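Local coordinates for protein putative peptidyl-arginine deiminase (PDB 1XKN) that probably hydrolyses the guanidinium group of agmatine or of peptidyl-arginine, as a putative deiminase of the Porphyromonas-type family, at residues E156-D161 / G216-D220; L269-E273 / P283-A287; V296-R302 / V322-S328. One frame throughout, in Å; residues are numbered along the deposited sequence.

Interaction 1. Residues E156-D161 / G216-D220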
ATOM      1  N   GLU A 156       9.410  -2.424   2.274  1.00  3.69           N
ATOM      2  CA  GLU A 156       8.361  -1.453   1.996  1.00  3.95           C
ATOM      3  C   GLU A 156       7.035  -2.199   2.011  1.00  3.55           C
ATOM      4  O   GLU A 156       6.943  -3.324   1.522  1.00  3.67           O
ATOM      5  CB  GLU A 156       8.549  -0.811   0.619  1.00  5.84           C
ATOM      6  CG  GLU A 156       9.820  -0.000   0.466  1.00  6.18           C
ATOM      7  CD  GLU A 156      10.862  -0.706  -0.372  1.00  6.89           C
ATOM      8  OE1 GLU A 156      12.060  -0.612  -0.033  1.00  7.93           O
ATOM      9  OE2 GLU A 156      10.485  -1.340  -1.384  1.00  8.19           O
ATOM     10  N   GLY A 157       6.006  -1.569   2.563  1.00  4.13           N
ATOM     11  CA  GLY A 157       4.704  -2.206   2.612  1.00  4.17           C
ATOM     12  C   GLY A 157       4.156  -2.514   1.230  1.00  4.40           C
ATOM     13  O   GLY A 157       3.399  -3.470   1.054  1.00  6.10           O
ATOM     14  N   GLY A 158       4.537  -1.708   0.244  1.00  4.50           N
ATOM     15  CA  GLY A 158       4.052  -1.916  -1.108  1.00  5.00           C
ATOM     16  C   GLY A 158       4.707  -3.091  -1.813  1.00  4.62           C
ATOM     17  O   GLY A 158       4.273  -3.491  -2.898  1.00  4.28           O
ATOM     18  N   ALA A 159       5.743  -3.651  -1.196  1.00  4.03           N
ATOM     19  CA  ALA A 159       6.461  -4.780  -1.775  1.00  3.34           C
ATOM     20  C   ALA A 159       5.908  -6.129  -1.330  1.00  3.81           C
ATOM     21  O   ALA A 159       6.337  -7.178  -1.818  1.00  3.72           O
ATOM     22  CB  ALA A 159       7.943  -4.685  -1.424  1.00  3.08           C
ATOM     23  N   ILE A 160       4.950  -6.106  -0.411  1.00  2.99           N
ATOM     24  CA  ILE A 160       4.347  -7.343   0.080  1.00  3.75           C
ATOM     25  C   ILE A 160       2.824  -7.221   0.094  1.00  3.47           C
ATOM     26  O   ILE A 160       2.282  -6.118   0.077  1.00  4.75           O
ATOM     27  CB  ILE A 160       4.825  -7.687   1.519  1.00  3.72           C
ATOM     28  CG1 ILE A 160       4.444  -6.563   2.483  1.00  5.81           C
ATOM     29  CG2 ILE A 160       6.333  -7.907   1.529  1.00  4.73           C
ATOM     30  CD1 ILE A 160       4.635  -6.917   3.946  1.00  6.39           C
ATOM     31  N   ASP A 161       2.138  -8.359   0.106  1.00  3.69           N
ATOM     32  CA  ASP A 161       0.680  -8.390   0.146  1.00  3.38           C
ATOM     33  C   ASP A 161       0.288  -9.715   0.790  1.00  3.40           C
ATOM     34  O   ASP A 161       0.676 -10.779   0.312  1.00  3.23           O
ATOM     35  CB  ASP A 161       0.103  -8.277  -1.268  1.00  4.54           C
ATOM     36  CG  ASP A 161      -1.406  -8.107  -1.270  1.00  7.58           C
ATOM     37  OD1 ASP A 161      -2.123  -9.127  -1.276  1.00 10.83           O
ATOM     38  OD2 ASP A 161      -1.869  -6.947  -1.250  1.00  9.48           O
ATOM     39  N   GLY A 216       9.988  -3.145  -9.044  1.00  6.42           N
ATOM     40  CA  GLY A 216       9.015  -4.224  -9.082  1.00  6.16           C
ATOM     41  C   GLY A 216       8.048  -4.441  -7.932  1.00  5.89           C
ATOM     42  O   GLY A 216       7.747  -5.586  -7.606  1.00  6.25           O
ATOM     43  N   HIS A 217       7.537  -3.376  -7.322  1.00  4.84           N
ATOM     44  CA  HIS A 217       6.584  -3.560  -6.227  1.00  4.82           C
ATOM     45  C   HIS A 217       5.400  -4.405  -6.660  1.00  4.55           C
ATOM     46  O   HIS A 217       4.811  -4.181  -7.719  1.00  5.04           O
ATOM     47  CB  HIS A 217       6.065  -2.221  -5.717  1.00  5.14           C
ATOM     48  CG  HIS A 217       6.845  -1.678  -4.564  1.00  5.42           C
ATOM     49  ND1 HIS A 217       6.473  -0.537  -3.889  1.00  6.46           N
ATOM     50  CD2 HIS A 217       7.977  -2.119  -3.967  1.00  5.35           C
ATOM     51  CE1 HIS A 217       7.344  -0.296  -2.925  1.00  4.88           C
ATOM     52  NE2 HIS A 217       8.267  -1.242  -2.951  1.00  6.19           N
ATOM     53  N   VAL A 218       5.039  -5.363  -5.818  1.00  4.56           N
ATOM     54  CA  VAL A 218       3.929  -6.246  -6.114  1.00  4.42           C
ATOM     55  C   VAL A 218       2.619  -5.465  -6.158  1.00  4.61           C
ATOM     56  O   VAL A 218       1.725  -5.798  -6.938  1.00  4.94           O
ATOM     57  CB  VAL A 218       3.828  -7.379  -5.056  1.00  3.64           C
ATOM     58  CG1 VAL A 218       3.358  -6.827  -3.716  1.00  5.37           C
ATOM     59  CG2 VAL A 218       2.901  -8.476  -5.554  1.00  5.28           C
ATOM     60  N   ASP A 219       2.512  -4.404  -5.359  1.00  3.84           N
ATOM     61  CA  ASP A 219       1.266  -3.642  -5.331  1.00  5.02           C
ATOM     62  C   ASP A 219       0.965  -2.826  -6.592  1.00  4.94           C
ATOM     63  O   ASP A 219       0.038  -2.017  -6.611  1.00  3.85           O
ATOM     64  CB  ASP A 219       1.174  -2.775  -4.058  1.00  2.84           C
ATOM     65  CG  ASP A 219       1.966  -1.481  -4.135  1.00  5.80           C
ATOM     66  OD1 ASP A 219       2.809  -1.327  -5.037  1.00  5.97           O
ATOM     67  OD2 ASP A 219       1.734  -0.603  -3.264  1.00  5.12           O
ATOM     68  N   ASP A 220       1.743  -3.036  -7.650  1.00  6.15           N
ATOM     69  CA  ASP A 220       1.475  -2.363  -8.919  1.00  6.73           C
ATOM     70  C   ASP A 220       1.092  -3.468  -9.899  1.00  6.57           C
ATOM     71  O   ASP A 220       0.919  -3.219 -11.093  1.00  6.03           O
ATOM     72  CB  ASP A 220       2.711  -1.626  -9.456  1.00  8.93           C
ATOM     73  CG  ASP A 220       2.875  -0.237  -8.864  1.00  9.20           C
ATOM     74  OD1 ASP A 220       1.858   0.381  -8.493  1.00 10.08           O
ATOM     75  OD2 ASP A 220       4.026   0.245  -8.793  1.00 11.84           O
TER
HETATM   76  O   HOH W   1       7.338  -6.485  -4.361  1.00  5.24           O
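His217 and Glu156 are joined by a His-carboxylate hydrogen bond between 216-220 and 156-161. NE2 of the imidazole donates to Glu156 OE2 over 2.7 Å with an N-H...O angle of 174°, almost straight. The carboxylate oxygen lies in the ring plane, while the histidine reaches OE2 on its anti side; the two planes are turned 31° apart. The glutamate chain bends at chi2 to bring its carboxylate to the ring edge, and its other oxygen, OE1, is held in a salt bridge with Arg180.

The backbones share one direct bond. Asp219 N donates to Gly158 O over 3.2 Å, approaching nearly in line with the carbonyl. A water extends the join: it donates to Ala159 O and accepts from Val218 N, at 2.8 and 2.9 Å respectively.

Both segments contain a short 3-10 turn, 157-159 and 218-220, in the deep interior of this deiminase-family chain, and 156-161 lies on strand 160-162. The two turns pack against each other with every touching residue buried. The side chains of Glu156 and His217 both lie against Cys174 and Asp97 as well.

Packing fills in around these bonds. The backbone of Gly158 lies over one face of the imidazole, and Gly158 CA makes a CH-pi contact 4.3 Å from the centroid of the His217 ring. Lacking a side chain, Gly158 also lets Asp219 OD2 come close to its CA. That oxygen has its polar partner elsewhere, in His338 ND1. Ala159 CB rests against His217 CD2 at 3.6 Å. Val218 sends CG1, placed between its backbone N and carbonyl carbon (chi1 71°), to within 3.5 Å of Ala159 O.

Interaction 2. Residues L269-E273 / P283-A287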
ATOM      1  N   LEU A 269      -7.205  -8.403 -14.165  1.00  4.13           N
ATOM      2  CA  LEU A 269      -7.524  -6.985 -14.125  1.00  6.34           C
ATOM      3  C   LEU A 269      -6.858  -6.363 -15.339  1.00  5.80           C
ATOM      4  O   LEU A 269      -5.796  -6.811 -15.767  1.00  7.52           O
ATOM      5  CB  LEU A 269      -6.970  -6.329 -12.852  1.00  7.08           C
ATOM      6  CG  LEU A 269      -7.922  -6.216 -11.656  1.00 11.76           C
ATOM      7  CD1 LEU A 269      -7.175  -5.674 -10.450  1.00 14.55           C
ATOM      8  CD2 LEU A 269      -9.087  -5.305 -12.017  1.00 10.82           C
ATOM      9  N   PRO A 270      -7.484  -5.343 -15.934  1.00  5.97           N
ATOM     10  CA  PRO A 270      -6.843  -4.732 -17.096  1.00  5.66           C
ATOM     11  C   PRO A 270      -5.708  -3.833 -16.623  1.00  5.86           C
ATOM     12  O   PRO A 270      -5.558  -3.594 -15.423  1.00  4.89           O
ATOM     13  CB  PRO A 270      -7.982  -3.939 -17.737  1.00  8.27           C
ATOM     14  CG  PRO A 270      -8.807  -3.535 -16.553  1.00  9.66           C
ATOM     15  CD  PRO A 270      -8.825  -4.782 -15.703  1.00  6.55           C
HETATM   16  N   MSE A 271      -4.892  -3.374 -17.564  1.00  5.57           N
HETATM   17  CA  MSE A 271      -3.815  -2.444 -17.258  1.00  4.14           C
HETATM   18  C   MSE A 271      -4.311  -1.145 -17.864  1.00  5.17           C
HETATM   19  O   MSE A 271      -5.044  -1.159 -18.849  1.00  6.56           O
HETATM   20  CB  MSE A 271      -2.510  -2.841 -17.952  1.00  6.60           C
HETATM   21  CG  MSE A 271      -1.643  -3.828 -17.188  1.00  6.72           C
HETATM   22 SE   MSE A 271      -0.909  -3.113 -15.550  1.00 11.43          SE
HETATM   23  CE  MSE A 271       0.405  -1.932 -16.368  1.00  9.85           C
ATOM     24  N   PRO A 272      -3.950  -0.004 -17.272  1.00  4.55           N
ATOM     25  CA  PRO A 272      -4.402   1.271 -17.835  1.00  5.37           C
ATOM     26  C   PRO A 272      -3.759   1.452 -19.205  1.00  6.15           C
ATOM     27  O   PRO A 272      -2.721   0.849 -19.483  1.00  6.37           O
ATOM     28  CB  PRO A 272      -3.869   2.295 -16.838  1.00  6.75           C
ATOM     29  CG  PRO A 272      -3.845   1.541 -15.548  1.00  7.25           C
ATOM     30  CD  PRO A 272      -3.311   0.190 -15.960  1.00  6.20           C
ATOM     31  N   GLU A 273      -4.367   2.257 -20.069  1.00  6.21           N
ATOM     32  CA  GLU A 273      -3.747   2.509 -21.362  1.00  6.17           C
ATOM     33  C   GLU A 273      -2.475   3.255 -20.989  1.00  5.60           C
ATOM     34  O   GLU A 273      -2.444   3.959 -19.986  1.00  5.59           O
ATOM     35  CB  GLU A 273      -4.641   3.383 -22.240  1.00  8.53           C
ATOM     36  CG  GLU A 273      -5.745   2.603 -22.925  1.00 10.35           C
ATOM     37  CD  GLU A 273      -6.713   3.492 -23.682  1.00 13.56           C
ATOM     38  OE1 GLU A 273      -6.422   4.695 -23.856  1.00 14.46           O
ATOM     39  OE2 GLU A 273      -7.759   2.972 -24.116  1.00 15.84           O
ATOM     40  N   PRO A 283       4.351   4.315 -14.198  1.00  3.16           N
ATOM     41  CA  PRO A 283       3.833   3.043 -13.677  1.00  3.79           C
ATOM     42  C   PRO A 283       2.360   3.020 -13.273  1.00  2.76           C
ATOM     43  O   PRO A 283       2.014   2.605 -12.167  1.00  3.68           O
ATOM     44  CB  PRO A 283       4.762   2.762 -12.502  1.00  2.96           C
ATOM     45  CG  PRO A 283       4.997   4.133 -11.950  1.00  4.01           C
ATOM     46  CD  PRO A 283       5.192   4.992 -13.193  1.00  3.94           C
ATOM     47  N   ALA A 284       1.493   3.455 -14.181  1.00  3.10           N
ATOM     48  CA  ALA A 284       0.057   3.477 -13.922  1.00  3.62           C
ATOM     49  C   ALA A 284      -0.487   2.054 -13.828  1.00  3.43           C
ATOM     50  O   ALA A 284      -0.243   1.229 -14.710  1.00  5.12           O
ATOM     51  CB  ALA A 284      -0.656   4.233 -15.037  1.00  3.62           C
ATOM     52  N   SER A 285      -1.231   1.768 -12.765  1.00  3.73           N
ATOM     53  CA  SER A 285      -1.800   0.440 -12.586  1.00  3.37           C
ATOM     54  C   SER A 285      -3.012   0.423 -11.668  1.00  4.85           C
ATOM     55  O   SER A 285      -3.000   1.024 -10.594  1.00  5.06           O
ATOM     56  CB  SER A 285      -0.748  -0.517 -12.029  1.00  5.19           C
ATOM     57  OG  SER A 285      -1.327  -1.785 -11.772  1.00  5.51           O
ATOM     58  N   TYR A 286      -4.059  -0.271 -12.097  1.00  3.59           N
ATOM     59  CA  TYR A 286      -5.271  -0.373 -11.298  1.00  3.90           C
ATOM     60  C   TYR A 286      -5.062  -1.257 -10.077  1.00  2.78           C
ATOM     61  O   TYR A 286      -5.877  -1.245  -9.160  1.00  3.98           O
ATOM     62  CB  TYR A 286      -6.423  -0.932 -12.135  1.00  3.83           C
ATOM     63  CG  TYR A 286      -6.765  -0.091 -13.342  1.00  3.43           C
ATOM     64  CD1 TYR A 286      -7.145   1.243 -13.203  1.00  3.13           C
ATOM     65  CD2 TYR A 286      -6.705  -0.629 -14.624  1.00  3.90           C
ATOM     66  CE1 TYR A 286      -7.456   2.026 -14.317  1.00  5.48           C
ATOM     67  CE2 TYR A 286      -7.013   0.138 -15.743  1.00  3.47           C
ATOM     68  CZ  TYR A 286      -7.387   1.462 -15.584  1.00  4.54           C
ATOM     69  OH  TYR A 286      -7.685   2.215 -16.693  1.00  4.46           O
ATOM     70  N   ALA A 287      -3.980  -2.029 -10.061  1.00  2.61           N
ATOM     71  CA  ALA A 287      -3.710  -2.896  -8.920  1.00  1.60           C
ATOM     72  C   ALA A 287      -3.309  -2.064  -7.706  1.00  2.47           C
ATOM     73  O   ALA A 287      -3.309  -2.561  -6.579  1.00  1.83           O
ATOM     74  CB  ALA A 287      -2.603  -3.890  -9.253  1.00  2.64           C
TER
HETATM   75  O   HOH W   2      -3.771  -2.586 -13.596  1.00  5.41           O
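Pro272 lies flat against Tyr286: its CG sits 3.5 Å from the centroid of the phenol ring and only 14° off the normal, a CH-pi contact over the face. The two stretches are irregular loop, one following strand 265-269 and the other leading to strand 290-291, and a short pair of strands, 276-277 and 280-281, lies between them in the chain. At the ring's edge Pro270 O comes within 3.3 Å of Tyr286 CD2, near the ring plane, while Pro270 CG packs on the same carbon at 4.1 Å. Next to the tyrosine, Pro272 CB meets the methyl of Ala284 at 4.2 Å. Met271, a selenomethionine, starts away from the other loop, but bends at chi2 and chi3 bring its end back, so that CE reaches Ala284 O at 3.6 Å.

No direct hydrogen bond crosses the contact. A water bridges it instead, donating to Pro270 O and accepting from Tyr286 N.

Farther out, the phenol hydroxyl bonds to Asp306 at the start of helix 305-316, whose Arg305 and Ala309 also touch the tyrosine side chain, and Arg305 bonds to Met271 O. Ser285 OG turns to Asp220 O as its strongest partner. The same oxygen, anti to its own backbone N (chi1 176°), closes an ST turn by accepting from Ala287 N at 3.2 Å.

Interaction 3. Residues V296-R302 / V322-S328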
ATOM      1  N   VAL A 296     -13.609   1.058  -1.792  1.00  4.08           N
ATOM      2  CA  VAL A 296     -12.360   0.624  -2.384  1.00  3.89           C
ATOM      3  C   VAL A 296     -12.036   1.768  -3.328  1.00  3.05           C
ATOM      4  O   VAL A 296     -12.856   2.136  -4.172  1.00  3.59           O
ATOM      5  CB  VAL A 296     -12.515  -0.693  -3.167  1.00  3.06           C
ATOM      6  CG1 VAL A 296     -11.176  -1.083  -3.797  1.00  4.01           C
ATOM      7  CG2 VAL A 296     -12.984  -1.798  -2.223  1.00  3.72           C
ATOM      8  N   LEU A 297     -10.855   2.349  -3.158  1.00  3.05           N
ATOM      9  CA  LEU A 297     -10.438   3.479  -3.973  1.00  2.95           C
ATOM     10  C   LEU A 297      -9.470   3.013  -5.045  1.00  2.92           C
ATOM     11  O   LEU A 297      -8.390   2.509  -4.750  1.00  3.23           O
ATOM     12  CB  LEU A 297      -9.798   4.544  -3.079  1.00  3.81           C
ATOM     13  CG  LEU A 297     -10.692   4.968  -1.901  1.00  4.12           C
ATOM     14  CD1 LEU A 297      -9.955   5.971  -1.031  1.00  6.77           C
ATOM     15  CD2 LEU A 297     -11.992   5.561  -2.421  1.00  6.11           C
ATOM     16  N   VAL A 298      -9.874   3.191  -6.297  1.00  2.41           N
ATOM     17  CA  VAL A 298      -9.076   2.755  -7.431  1.00  3.39           C
ATOM     18  C   VAL A 298      -8.524   3.919  -8.238  1.00  3.90           C
ATOM     19  O   VAL A 298      -9.250   4.854  -8.576  1.00  3.92           O
ATOM     20  CB  VAL A 298      -9.927   1.880  -8.367  1.00  4.96           C
ATOM     21  CG1 VAL A 298      -9.070   1.312  -9.482  1.00  5.01           C
ATOM     22  CG2 VAL A 298     -10.586   0.774  -7.566  1.00  6.08           C
ATOM     23  N   PRO A 299      -7.220   3.884  -8.552  1.00  3.51           N
ATOM     24  CA  PRO A 299      -6.662   4.985  -9.337  1.00  3.15           C
ATOM     25  C   PRO A 299      -7.149   4.867 -10.781  1.00  4.29           C
ATOM     26  O   PRO A 299      -7.200   3.766 -11.330  1.00  4.50           O
ATOM     27  CB  PRO A 299      -5.155   4.768  -9.208  1.00  3.73           C
ATOM     28  CG  PRO A 299      -5.038   3.275  -9.110  1.00  4.68           C
ATOM     29  CD  PRO A 299      -6.178   2.908  -8.181  1.00  4.61           C
ATOM     30  N   THR A 300      -7.533   5.987 -11.388  1.00  3.89           N
ATOM     31  CA  THR A 300      -7.987   5.962 -12.773  1.00  2.42           C
ATOM     32  C   THR A 300      -7.096   6.848 -13.628  1.00  3.47           C
ATOM     33  O   THR A 300      -6.482   7.800 -13.131  1.00  2.34           O
ATOM     34  CB  THR A 300      -9.466   6.385 -12.922  1.00  4.16           C
ATOM     35  OG1 THR A 300      -9.667   7.685 -12.359  1.00  6.62           O
ATOM     36  CG2 THR A 300     -10.374   5.374 -12.228  1.00  5.39           C
ATOM     37  N   TYR A 301      -7.024   6.529 -14.918  1.00  4.18           N
ATOM     38  CA  TYR A 301      -6.151   7.254 -15.830  1.00  4.53           C
ATOM     39  C   TYR A 301      -6.778   7.746 -17.124  1.00  5.41           C
ATOM     40  O   TYR A 301      -6.202   7.595 -18.203  1.00  5.94           O
ATOM     41  CB  TYR A 301      -4.937   6.375 -16.120  1.00  5.07           C
ATOM     42  CG  TYR A 301      -4.145   6.119 -14.863  1.00  4.54           C
ATOM     43  CD1 TYR A 301      -3.293   7.094 -14.359  1.00  5.30           C
ATOM     44  CD2 TYR A 301      -4.318   4.947 -14.126  1.00  4.45           C
ATOM     45  CE1 TYR A 301      -2.636   6.923 -13.155  1.00  5.96           C
ATOM     46  CE2 TYR A 301      -3.661   4.759 -12.908  1.00  5.20           C
ATOM     47  CZ  TYR A 301      -2.823   5.760 -12.431  1.00  5.20           C
ATOM     48  OH  TYR A 301      -2.183   5.622 -11.227  1.00  6.10           O
ATOM     49  N   ARG A 302      -7.957   8.344 -16.999  1.00  5.14           N
ATOM     50  CA  ARG A 302      -8.677   8.910 -18.132  1.00  5.14           C
ATOM     51  C   ARG A 302      -8.701   8.050 -19.394  1.00  5.24           C
ATOM     52  O   ARG A 302      -8.281   8.493 -20.464  1.00  7.27           O
ATOM     53  CB  ARG A 302      -8.095  10.292 -18.463  1.00  4.81           C
ATOM     54  CG  ARG A 302      -8.103  11.242 -17.276  1.00  4.92           C
ATOM     55  CD  ARG A 302      -7.399  12.562 -17.565  1.00  6.95           C
ATOM     56  NE  ARG A 302      -7.264  13.351 -16.341  1.00  7.73           N
ATOM     57  CZ  ARG A 302      -6.564  14.477 -16.238  1.00  8.84           C
ATOM     58  NH1 ARG A 302      -5.925  14.970 -17.292  1.00 10.45           N
ATOM     59  NH2 ARG A 302      -6.496  15.107 -15.072  1.00  9.84           N
ATOM     60  N   VAL A 322     -17.005   0.783  -4.794  1.00  6.11           N
ATOM     61  CA  VAL A 322     -15.752   0.997  -5.513  1.00  6.81           C
ATOM     62  C   VAL A 322     -15.777   2.362  -6.193  1.00  5.17           C
ATOM     63  O   VAL A 322     -16.588   2.608  -7.086  1.00  8.73           O
ATOM     64  CB  VAL A 322     -15.507  -0.110  -6.563  1.00  5.93           C
ATOM     65  CG1 VAL A 322     -14.194   0.151  -7.297  1.00  7.31           C
ATOM     66  CG2 VAL A 322     -15.464  -1.469  -5.880  1.00  9.47           C
ATOM     67  N   VAL A 323     -14.880   3.243  -5.758  1.00  6.02           N
ATOM     68  CA  VAL A 323     -14.800   4.608  -6.279  1.00  5.79           C
ATOM     69  C   VAL A 323     -13.468   4.918  -6.946  1.00  5.96           C
ATOM     70  O   VAL A 323     -12.407   4.601  -6.411  1.00  5.13           O
ATOM     71  CB  VAL A 323     -15.010   5.632  -5.138  1.00  6.93           C
ATOM     72  CG1 VAL A 323     -14.859   7.049  -5.662  1.00  8.29           C
ATOM     73  CG2 VAL A 323     -16.376   5.435  -4.515  1.00 10.73           C
ATOM     74  N   GLY A 324     -13.530   5.550  -8.112  1.00  4.82           N
ATOM     75  CA  GLY A 324     -12.316   5.906  -8.813  1.00  5.63           C
ATOM     76  C   GLY A 324     -11.826   7.288  -8.425  1.00  4.90           C
ATOM     77  O   GLY A 324     -12.614   8.169  -8.076  1.00  5.51           O
ATOM     78  N   ILE A 325     -10.512   7.467  -8.457  1.00  4.73           N
ATOM     79  CA  ILE A 325      -9.890   8.751  -8.154  1.00  4.45           C
ATOM     80  C   ILE A 325      -8.868   8.966  -9.263  1.00  5.53           C
ATOM     81  O   ILE A 325      -7.968   8.147  -9.448  1.00  4.00           O
ATOM     82  CB  ILE A 325      -9.182   8.737  -6.777  1.00  5.55           C
ATOM     83  CG1 ILE A 325     -10.228   8.604  -5.664  1.00  6.05           C
ATOM     84  CG2 ILE A 325      -8.362  10.017  -6.593  1.00  5.87           C
ATOM     85  CD1 ILE A 325      -9.655   8.585  -4.253  1.00  8.12           C
ATOM     86  N   ASP A 326      -9.026  10.052 -10.015  1.00  5.01           N
ATOM     87  CA  ASP A 326      -8.115  10.347 -11.112  1.00  5.00           C
ATOM     88  C   ASP A 326      -6.704  10.569 -10.600  1.00  3.92           C
ATOM     89  O   ASP A 326      -6.447  11.497  -9.829  1.00  5.39           O
ATOM     90  CB  ASP A 326      -8.597  11.578 -11.890  1.00  5.24           C
ATOM     91  CG  ASP A 326      -7.650  11.966 -13.015  1.00  9.16           C
ATOM     92  OD1 ASP A 326      -7.057  11.062 -13.642  1.00  5.82           O
ATOM     93  OD2 ASP A 326      -7.511  13.179 -13.283  1.00 13.51           O
ATOM     94  N   CYS A 327      -5.792   9.705 -11.032  1.00  2.81           N
ATOM     95  CA  CYS A 327      -4.402   9.786 -10.610  1.00  3.79           C
ATOM     96  C   CYS A 327      -3.465  10.152 -11.753  1.00  3.24           C
ATOM     97  O   CYS A 327      -2.266   9.874 -11.699  1.00  2.85           O
ATOM     98  CB  CYS A 327      -3.981   8.457  -9.979  1.00  2.65           C
ATOM     99  SG  CYS A 327      -4.745   8.153  -8.361  1.00  5.38           S
ATOM    100  N   SER A 328      -4.018  10.787 -12.780  1.00  4.53           N
ATOM    101  CA  SER A 328      -3.236  11.201 -13.937  1.00  5.15           C
ATOM    102  C   SER A 328      -2.044  12.063 -13.530  1.00  5.81           C
ATOM    103  O   SER A 328      -0.975  11.979 -14.134  1.00  5.81           O
ATOM    104  CB  SER A 328      -4.121  11.973 -14.920  1.00  7.52           C
ATOM    105  OG  SER A 328      -5.142  11.140 -15.441  1.00  7.00           O
TER
HETATM  106  O   HOH W   3      -9.137   9.251 -14.477  1.00  8.44           O
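Val296 to Thr300 and Val322 to Asp326 run side by side as neighbouring parallel strands, and their tight part is the hydrogen-bonded ladder between them. Val296 O receives Val323 N at 2.8 Å, Val323 O receives Val298 N, Val298 O receives Ile325 N, and Ile325 O receives Thr300 N. The last of these donors stands 45° out of the carbonyl plane, whereas Cys327 N meets Thr300 O within it, extending the ladder beyond the strand ends. Side chains pack on both faces. Val298 CG2 touches Val322 CG1 at 3.7 Å on the face that meets helix 305-316; on the other, which packs against helix 36-50, Leu297 lies alongside Val323, its CD1 also reaching Ile325 CD1. Farther along, Pro299 CB presses on Cys327 SG at 3.5 Å. Tyr301 CE1 comes within 3.3 Å of Cys327 O, and its OH lies near Cys327 CB.

Strand 295-300, helix 305-316 and strand 321-326 form a beta-alpha-beta unit, and this ladder is where its two strands join; the strand axes are turned 37° against each other. Glycine at 324 leaves room for Thr300 CG2, which lies 4.0 Å from Gly324 CA.

At the strand ends and just beyond, the contact turns polar, with Arg302 exposed. Its chain reaches over extended from CG to NE and grips Asp326 OD2 side-on with two nitrogens, NH2 at 2.8 Å and NE at 3.1 Å, NH2 taking the syn lone pair. Ser328 CB lies over one face of the guanidinium. The other carboxylate oxygen, Asp326 OD1, accepts from both Ser328 N, closing an Asx turn, and Ser328 OG, the latter at 2.6 Å. A water ties Thr300 OG1 and Arg302 N to that oxygen.

Along the chain the three contacts come in series: interaction 1 closes before interaction 2 opens, and that before interaction 3. Interaction 1 lies about 7 Å from the centre of the molecule, the other two about 15 Å out. Interaction 2 touches both others: its centre is about 15 Å from that of interaction 1, met through a probable hydrogen bond between Ser285 OG and Asp220 O, and about 10 Å from that of interaction 3, where Tyr286, Ala284 and Pro272 pack against Pro299 and Tyr301. Interactions 1 and 3, centres 18 Å apart, do not meet. Helix 305-316 serves interactions 2 and 3, and the 283-287 loop contacts both the buried turns and the outer beta-alpha-beta unit.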